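Side-chain contacts in SH2 domain-containing protein 3C (Homo sapiens, PDB 3T6G), which acts as an adapter in integrin-mediated cell adhesion and migration, its Cdc25-homology domain held in a closed form that is required for binding BCAR1: residues L37-K40 and V41-L45; A125-L128 and H129-Q133; A246-V249 and A250-G254. The protein carries 2 engineered substitutions. One frame throughout, in Å; residues are numbered along the deposited sequence.

All three contacts are local and belong to the C-terminal Cdc25-homology part of the protein, contacts 1 and 2 within a helix, contact 3 at the turn between two helices. Contacts 1 and 2 are neighbours with centres 16 Å apart: Lys-130 NZ of contact 2, hydrogen-bonded to Val-48 O, lies 2.8 Å from Leu-45 O of contact 1. Both also meet Asp-113 of helix 93-115, through Lys-42 and Leu-45 from contact 1 and Leu-127 from contact 2. Contact 3 lies on the opposite side of the chain's centre, about 37 Å from contact 1 and 33 Å from contact 2, centre to centre. It alone of the three packs against the chain of another protein, probably BCAR1.

Contact 1 (L37-K40 and V41-L45); sequences LLRK and VKELL
Arg-39 and Glu-43 form an i to i+4 salt bridge on helix 35-46, their side chains running side by side and pointing the same way. Arg-39 NH1 lies 2.9 Å from Glu-43 OE2, but its N-H misses the straight line (142°), so the hydrogen bond is weak. The carboxylate sits at the edge of the guanidinium, the two planes 35° apart, with Glu-43 OE1 also only 3.1 Å from Arg-39 NH1. A bend at chi3 (48°) turns the end of Arg-39 back toward the carboxylate. Lys-40 instead lies across Leu-44: its CD meets Leu-44 CG at 3.6 Å, while Lys-40 NZ remains 4.1 Å from Glu-43 OE1, beyond a salt bridge, and has Glu-47 as a weak, long ion partner. Beneath this polar surface, Val-41 and Leu-37 turn to the interior, where Phe-281 and Val-276 pack on Val-41 and Leu-285 on Leu-37. Lys-42 reaches a different helix, forming a salt bridge with Asp-113. Straight backbone bonds keep these residues in step, as from Glu-43 N to Arg-39 O. On the buried side, Leu-37 CD1 touches Val-41 CG2 at 4.0 Å.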
loop_
_atom_site.group_PDB
_atom_site.type_symbol
_atom_site.label_atom_id
_atom_site.label_comp_id
_atom_site.label_asym_id
_atom_site.label_seq_id
_atom_site.Cartn_x
_atom_site.Cartn_y
_atom_site.Cartn_z
ATOM N N LEU A 37 -19.855 -21.119 -8.881
ATOM C CA LEU A 37 -18.565 -20.756 -8.312
ATOM C C LEU A 37 -18.723 -19.720 -7.214
ATOM O O LEU A 37 -18.080 -19.805 -6.170
ATOM C CB LEU A 37 -17.613 -20.260 -9.406
ATOM C CG LEU A 37 -16.195 -19.863 -8.978
ATOM C CD1 LEU A 37 -15.557 -20.957 -8.126
ATOM C CD2 LEU A 37 -15.325 -19.528 -10.200
ATOM N N LEU A 38 -19.580 -18.737 -7.441
ATOM C CA LEU A 38 -19.940 -17.831 -6.352
ATOM C C LEU A 38 -20.437 -18.644 -5.151
ATOM O O LEU A 38 -20.055 -18.384 -4.004
ATOM C CB LEU A 38 -21.003 -16.835 -6.809
ATOM C CG LEU A 38 -20.462 -15.866 -7.852
ATOM C CD1 LEU A 38 -21.580 -15.145 -8.589
ATOM C CD2 LEU A 38 -19.520 -14.900 -7.178
ATOM N N ARG A 39 -21.262 -19.652 -5.424
ATOM C CA ARG A 39 -21.808 -20.471 -4.356
ATOM C C ARG A 39 -20.692 -21.229 -3.622
ATOM O O ARG A 39 -20.641 -21.227 -2.384
ATOM C CB ARG A 39 -22.882 -21.416 -4.905
ATOM C CG ARG A 39 -23.572 -22.303 -3.860
ATOM C CD ARG A 39 -24.483 -23.348 -4.522
ATOM N NE ARG A 39 -23.797 -24.052 -5.610
ATOM C CZ ARG A 39 -22.659 -24.739 -5.474
ATOM N NH1 ARG A 39 -22.062 -24.830 -4.291
ATOM N NH2 ARG A 39 -22.108 -25.336 -6.527
ATOM N N LYS A 40 -19.790 -21.859 -4.380
ATOM C CA LYS A 40 -18.659 -22.576 -3.785
ATOM C C LYS A 40 -17.814 -21.634 -2.929
ATOM O O LYS A 40 -17.477 -21.938 -1.779
ATOM C CB LYS A 40 -17.781 -23.210 -4.869
ATOM C CG LYS A 40 -17.340 -24.646 -4.563
ATOM C CD LYS A 40 -16.795 -24.786 -3.144
ATOM C CE LYS A 40 -16.734 -26.248 -2.703
ATOM N NZ LYS A 40 -16.814 -26.390 -1.214
ATOM N N VAL A 41 -17.476 -20.477 -3.488
ATOM C CA VAL A 41 -16.715 -19.479 -2.741
ATOM C C VAL A 41 -17.444 -19.095 -1.445
ATOM O O VAL A 41 -16.832 -19.058 -0.376
ATOM C CB VAL A 41 -16.379 -18.242 -3.623
ATOM C CG1 VAL A 41 -15.631 -17.165 -2.827
ATOM C CG2 VAL A 41 -15.568 -18.680 -4.823
ATOM N N LYS A 42 -18.744 -18.814 -1.525
ATOM C CA LYS A 42 -19.515 -18.506 -0.306
ATOM C C LYS A 42 -19.475 -19.692 0.658
ATOM O O LYS A 42 -19.227 -19.536 1.862
ATOM C CB LYS A 42 -20.966 -18.161 -0.636
ATOM C CG LYS A 42 -21.841 -17.953 0.594
ATOM C CD LYS A 42 -23.294 -17.702 0.202
ATOM C CE LYS A 42 -23.391 -16.540 -0.787
ATOM N NZ LYS A 42 -22.903 -15.252 -0.214
ATOM N N GLU A 43 -19.715 -20.882 0.119
ATOM C CA GLU A 43 -19.564 -22.080 0.920
ATOM C C GLU A 43 -18.187 -22.114 1.576
ATOM O O GLU A 43 -18.094 -22.264 2.790
ATOM C CB GLU A 43 -19.837 -23.335 0.091
ATOM C CG GLU A 43 -21.332 -23.640 -0.034
ATOM C CD GLU A 43 -21.678 -24.652 -1.122
ATOM O OE1 GLU A 43 -20.779 -25.398 -1.581
ATOM O OE2 GLU A 43 -22.868 -24.690 -1.519
ATOM N N LEU A 44 -17.120 -21.934 0.792
ATOM C CA LEU A 44 -15.764 -22.042 1.345
ATOM C C LEU A 44 -15.510 -21.039 2.459
ATOM O O LEU A 44 -14.925 -21.386 3.477
ATOM C CB LEU A 44 -14.700 -21.917 0.256
ATOM C CG LEU A 44 -14.689 -23.113 -0.697
ATOM C CD1 LEU A 44 -13.983 -22.753 -1.983
ATOM C CD2 LEU A 44 -14.079 -24.365 -0.040
ATOM N N LEU A 45 -15.961 -19.801 2.268
ATOM C CA LEU A 45 -15.805 -18.764 3.282
ATOM C C LEU A 45 -16.628 -19.122 4.516
ATOM O O LEU A 45 -16.143 -19.020 5.649
ATOM C CB LEU A 45 -16.194 -17.383 2.730
ATOM C CG LEU A 45 -15.349 -16.852 1.559
ATOM C CD1 LEU A 45 -15.992 -15.641 0.839
ATOM C CD2 LEU A 45 -13.953 -16.516 2.071
#

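Contact 2 (A125-L128 and H129-Q133); sequences AALL and HKTIQ
Thr-131 reaches back one turn to Leu-127 in an i to i+4 side-chain-to-backbone hydrogen bond on the alpha helix 121-140. Its OG1 gives a proton to Leu-127 O at 3.1 Å, approaching from above the carbonyl plane, 35° out of it. The amide of the same residue takes this oxygen more directly, Thr-131 N lying 2.9 Å from Leu-127 O with an N-H...O angle of 165°. Thus one carbonyl oxygen is gripped by both donors of a single residue, and a weak bond from Lys-130 N adds to them. The hydroxyl gets there because chi1 (-55°) sets OG1 beside the backbone N and sends CG2 to the other side. This gives the buried hydroxyl a partner where Val-151 and Leu-155 of helix 145-155 and Ile-114 of helix 93-115 pack on Thr-131. A valine in its place would probably leave Leu-127 O without its hydroxyl donor and set a methyl against that oxygen instead. Lys-130 extends away from the turn, and its NZ is hydrogen-bonded to Val-48 O. His-129 stacks its ring on that of His-174. Leu-128 CG lies 4.5 Å from Ile-132 CD1, a loose meeting, although both residues touch Leu-155. Ile-132 comes closer to the backbone, with CD1 3.5 Å from Leu-128 O.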
loop_
_atom_site.group_PDB
_atom_site.type_symbol
_atom_site.label_atom_id
_atom_site.label_comp_id
_atom_site.label_asym_id
_atom_site.label_seq_id
_atom_site.Cartn_x
_atom_site.Cartn_y
_atom_site.Cartn_z
ATOM N N ALA A 125 -26.930 -9.668 7.733
ATOM C CA ALA A 125 -26.387 -9.036 8.931
ATOM C C ALA A 125 -25.363 -9.934 9.599
ATOM O O ALA A 125 -24.289 -9.481 9.979
ATOM C CB ALA A 125 -27.510 -8.662 9.934
ATOM N N ALA A 126 -25.701 -11.209 9.741
ATOM C CA ALA A 126 -24.802 -12.191 10.355
ATOM C C ALA A 126 -23.497 -12.362 9.564
ATOM O O ALA A 126 -22.415 -12.471 10.135
ATOM C CB ALA A 126 -25.512 -13.521 10.499
ATOM N N LEU A 127 -23.613 -12.380 8.244
ATOM C CA LEU A 127 -22.447 -12.359 7.359
ATOM C C LEU A 127 -21.633 -11.058 7.499
ATOM O O LEU A 127 -20.403 -11.083 7.547
ATOM C CB LEU A 127 -22.896 -12.536 5.908
ATOM C CG LEU A 127 -21.748 -12.564 4.883
ATOM C CD1 LEU A 127 -20.541 -13.280 5.446
ATOM C CD2 LEU A 127 -22.194 -13.205 3.582
ATOM N N LEU A 128 -22.330 -9.925 7.551
ATOM C CA LEU A 128 -21.699 -8.635 7.836
ATOM C C LEU A 128 -20.972 -8.699 9.175
ATOM O O LEU A 128 -19.879 -8.173 9.330
ATOM C CB LEU A 128 -22.750 -7.522 7.853
ATOM C CG LEU A 128 -22.304 -6.056 7.941
ATOM C CD1 LEU A 128 -21.642 -5.654 6.641
ATOM C CD2 LEU A 128 -23.481 -5.106 8.249
ATOM N N HIS A 129 -21.571 -9.364 10.153
ATOM C CA HIS A 129 -20.976 -9.397 11.486
ATOM C C HIS A 129 -19.685 -10.200 11.452
ATOM O O HIS A 129 -18.752 -9.945 12.216
ATOM C CB HIS A 129 -21.964 -9.971 12.515
ATOM C CG HIS A 129 -21.354 -10.242 13.857
ATOM N ND1 HIS A 129 -20.796 -9.251 14.636
ATOM C CD2 HIS A 129 -21.200 -11.394 14.550
ATOM C CE1 HIS A 129 -20.328 -9.779 15.754
ATOM N NE2 HIS A 129 -20.564 -11.078 15.728
ATOM N N LYS A 130 -19.650 -11.172 10.551
ATOM C CA LYS A 130 -18.521 -12.064 10.441
ATOM C C LYS A 130 -17.399 -11.384 9.654
ATOM O O LYS A 130 -16.219 -11.537 9.974
ATOM C CB LYS A 130 -18.947 -13.360 9.760
ATOM C CG LYS A 130 -17.903 -14.452 9.845
ATOM C CD LYS A 130 -18.164 -15.525 8.822
ATOM C CE LYS A 130 -17.112 -16.602 8.923
ATOM N NZ LYS A 130 -17.171 -17.442 7.710
ATOM N N THR A 131 -17.765 -10.625 8.627
ATOM C CA THR A 131 -16.780 -9.785 7.955
ATOM C C THR A 131 -16.058 -8.854 8.945
ATOM O O THR A 131 -14.846 -8.722 8.899
ATOM C CB THR A 131 -17.419 -8.953 6.868
ATOM O OG1 THR A 131 -18.111 -9.817 5.966
ATOM C CG2 THR A 131 -16.348 -8.214 6.107
ATOM N N ILE A 132 -16.808 -8.234 9.849
ATOM C CA ILE A 132 -16.244 -7.414 10.922
ATOM C C ILE A 132 -15.332 -8.202 11.862
ATOM O O ILE A 132 -14.262 -7.726 12.238
ATOM C CB ILE A 132 -17.381 -6.709 11.732
ATOM C CG1 ILE A 132 -17.983 -5.575 10.909
ATOM C CG2 ILE A 132 -16.892 -6.170 13.089
ATOM C CD1 ILE A 132 -19.419 -5.269 11.293
ATOM N N GLN A 133 -15.766 -9.393 12.259
ATOM C CA GLN A 133 -14.918 -10.294 13.023
ATOM C C GLN A 133 -13.615 -10.582 12.244
ATOM O O GLN A 133 -12.522 -10.567 12.817
ATOM C CB GLN A 133 -15.664 -11.596 13.340
ATOM C CG GLN A 133 -16.811 -11.469 14.380
ATOM O OE1 GLN A 133 -17.646 -13.701 13.937
ATOM N NE2 GLN A 133 -17.557 -13.038 16.082
#

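Contact 3 (A246-V249 and A250-G254)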
loop_
_atom_site.group_PDB
_atom_site.type_symbol
_atom_site.label_atom_id
_atom_site.label_comp_id
_atom_site.label_asym_id
_atom_site.label_seq_id
_atom_site.Cartn_x
_atom_site.Cartn_y
_atom_site.Cartn_z
ATOM N N ALA A 246 7.742 5.276 6.589
ATOM C CA ALA A 246 8.006 4.204 5.668
ATOM C C ALA A 246 9.451 3.769 5.811
ATOM O O ALA A 246 9.827 2.699 5.359
ATOM C CB ALA A 246 7.689 4.625 4.260
ATOM N N ARG A 247 10.268 4.586 6.461
ATOM C CA ARG A 247 11.670 4.222 6.603
ATOM C C ARG A 247 11.801 3.233 7.745
ATOM O O ARG A 247 12.669 2.368 7.722
ATOM C CB ARG A 247 12.556 5.438 6.884
ATOM C CG ARG A 247 12.508 6.523 5.848
ATOM C CD ARG A 247 13.236 7.756 6.378
ATOM N NE ARG A 247 14.658 7.704 6.085
ATOM C CZ ARG A 247 15.612 8.242 6.846
ATOM N NH1 ARG A 247 15.292 8.844 7.984
ATOM N NH2 ARG A 247 16.897 8.166 6.472
ATOM N N THR A 248 10.961 3.394 8.762
ATOM C CA THR A 248 10.923 2.444 9.867
ATOM C C THR A 248 10.512 1.075 9.315
ATOM O O THR A 248 11.135 0.056 9.599
ATOM C CB THR A 248 9.920 2.880 10.939
ATOM O OG1 THR A 248 9.813 4.309 10.928
ATOM C CG2 THR A 248 10.382 2.423 12.316
ATOM N N VAL A 249 9.466 1.094 8.500
ATOM C CA VAL A 249 8.973 -0.068 7.799
ATOM C C VAL A 249 10.032 -0.833 7.007
ATOM O O VAL A 249 10.197 -2.059 7.159
ATOM C CB VAL A 249 7.911 0.353 6.807
ATOM C CG1 VAL A 249 7.773 -0.706 5.741
ATOM C CG2 VAL A 249 6.579 0.627 7.539
ATOM N N ALA A 250 10.727 -0.112 6.135
ATOM C CA ALA A 250 11.692 -0.732 5.247
ATOM C C ALA A 250 12.836 -1.306 6.073
ATOM O O ALA A 250 13.411 -2.346 5.747
ATOM C CB ALA A 250 12.204 0.275 4.205
ATOM N N HIS A 251 13.129 -0.633 7.173
ATOM C CA HIS A 251 14.221 -1.024 8.042
ATOM C C HIS A 251 13.806 -2.235 8.871
ATOM O O HIS A 251 14.618 -2.830 9.564
ATOM C CB HIS A 251 14.531 0.151 8.953
ATOM C CG HIS A 251 15.543 -0.138 10.014
ATOM N ND1 HIS A 251 16.899 -0.150 9.765
ATOM C CD2 HIS A 251 15.398 -0.390 11.340
ATOM C CE1 HIS A 251 17.546 -0.413 10.889
ATOM N NE2 HIS A 251 16.659 -0.567 11.857
ATOM N N HIS A 252 12.532 -2.595 8.799
ATOM C CA HIS A 252 11.998 -3.626 9.659
ATOM C C HIS A 252 11.464 -4.835 8.884
ATOM O O HIS A 252 10.699 -5.637 9.421
ATOM C CB HIS A 252 10.912 -3.034 10.563
ATOM C CG HIS A 252 11.458 -2.275 11.728
ATOM N ND1 HIS A 252 10.670 -1.496 12.546
ATOM C CD2 HIS A 252 12.716 -2.176 12.213
ATOM C CE1 HIS A 252 11.419 -0.951 13.489
ATOM N NE2 HIS A 252 12.664 -1.348 13.311
ATOM N N GLY A 253 11.866 -4.960 7.626
ATOM C CA GLY A 253 11.452 -6.088 6.806
ATOM C C GLY A 253 11.694 -7.463 7.425
ATOM O O GLY A 253 10.921 -8.398 7.197
ATOM N N GLY A 254 12.778 -7.578 8.190
ATOM C CA GLY A 254 13.164 -8.814 8.834
ATOM C C GLY A 254 12.357 -9.116 10.075
ATOM O O GLY A 254 12.258 -10.273 10.495
#
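Helix 236-250 runs out through i to i+4 bonds from Ala-250 N to Ala-246 O and from His-251 N to Arg-247 O, each 3.1 Å, followed by an i to i+3 bond from His-252 N to Val-249 O at 2.9 Å; overlapping with this last bond, a type I turn spans Ala-250 to Gly-253. The donor of the i+3 bond stands well above the carbonyl plane, 66° out of it.

Among the side chains, Thr-248 and His-252 lie side by side and point the same way, with Thr-248 CG2 3.7 Å from His-252 CE1. Meanwhile the backbone oxygen of Thr-248 sits over one face of the imidazole, Thr-248 O lying 3.2 Å from His-252 CG; it is a packing contact, for the angle to ND1 is too poor for a hydrogen bond. The ring is brought there by chi1 (-79°), which holds CG beside the backbone N of His-252 and anti to its carbonyl carbon. Next to it, His-252 NE2 lies in the plane of the His-251 ring, at its edge. Thr-248 OG1 is hydrogen-bonded to Ala-245 O, which probably helps to hold the methyl toward the ring. Leu-201 packs on His-252 and Pro-207 on Val-249. Arg-247 NE forms a salt bridge with an acidic side chain of another protein's chain, and other side chains of that protein pack on Ala-246, Ala-250 and His-251.

The whole is a short link between two consecutive helices: a type I turn follows the first, and His-252 takes the N-cap position of helix 253-263.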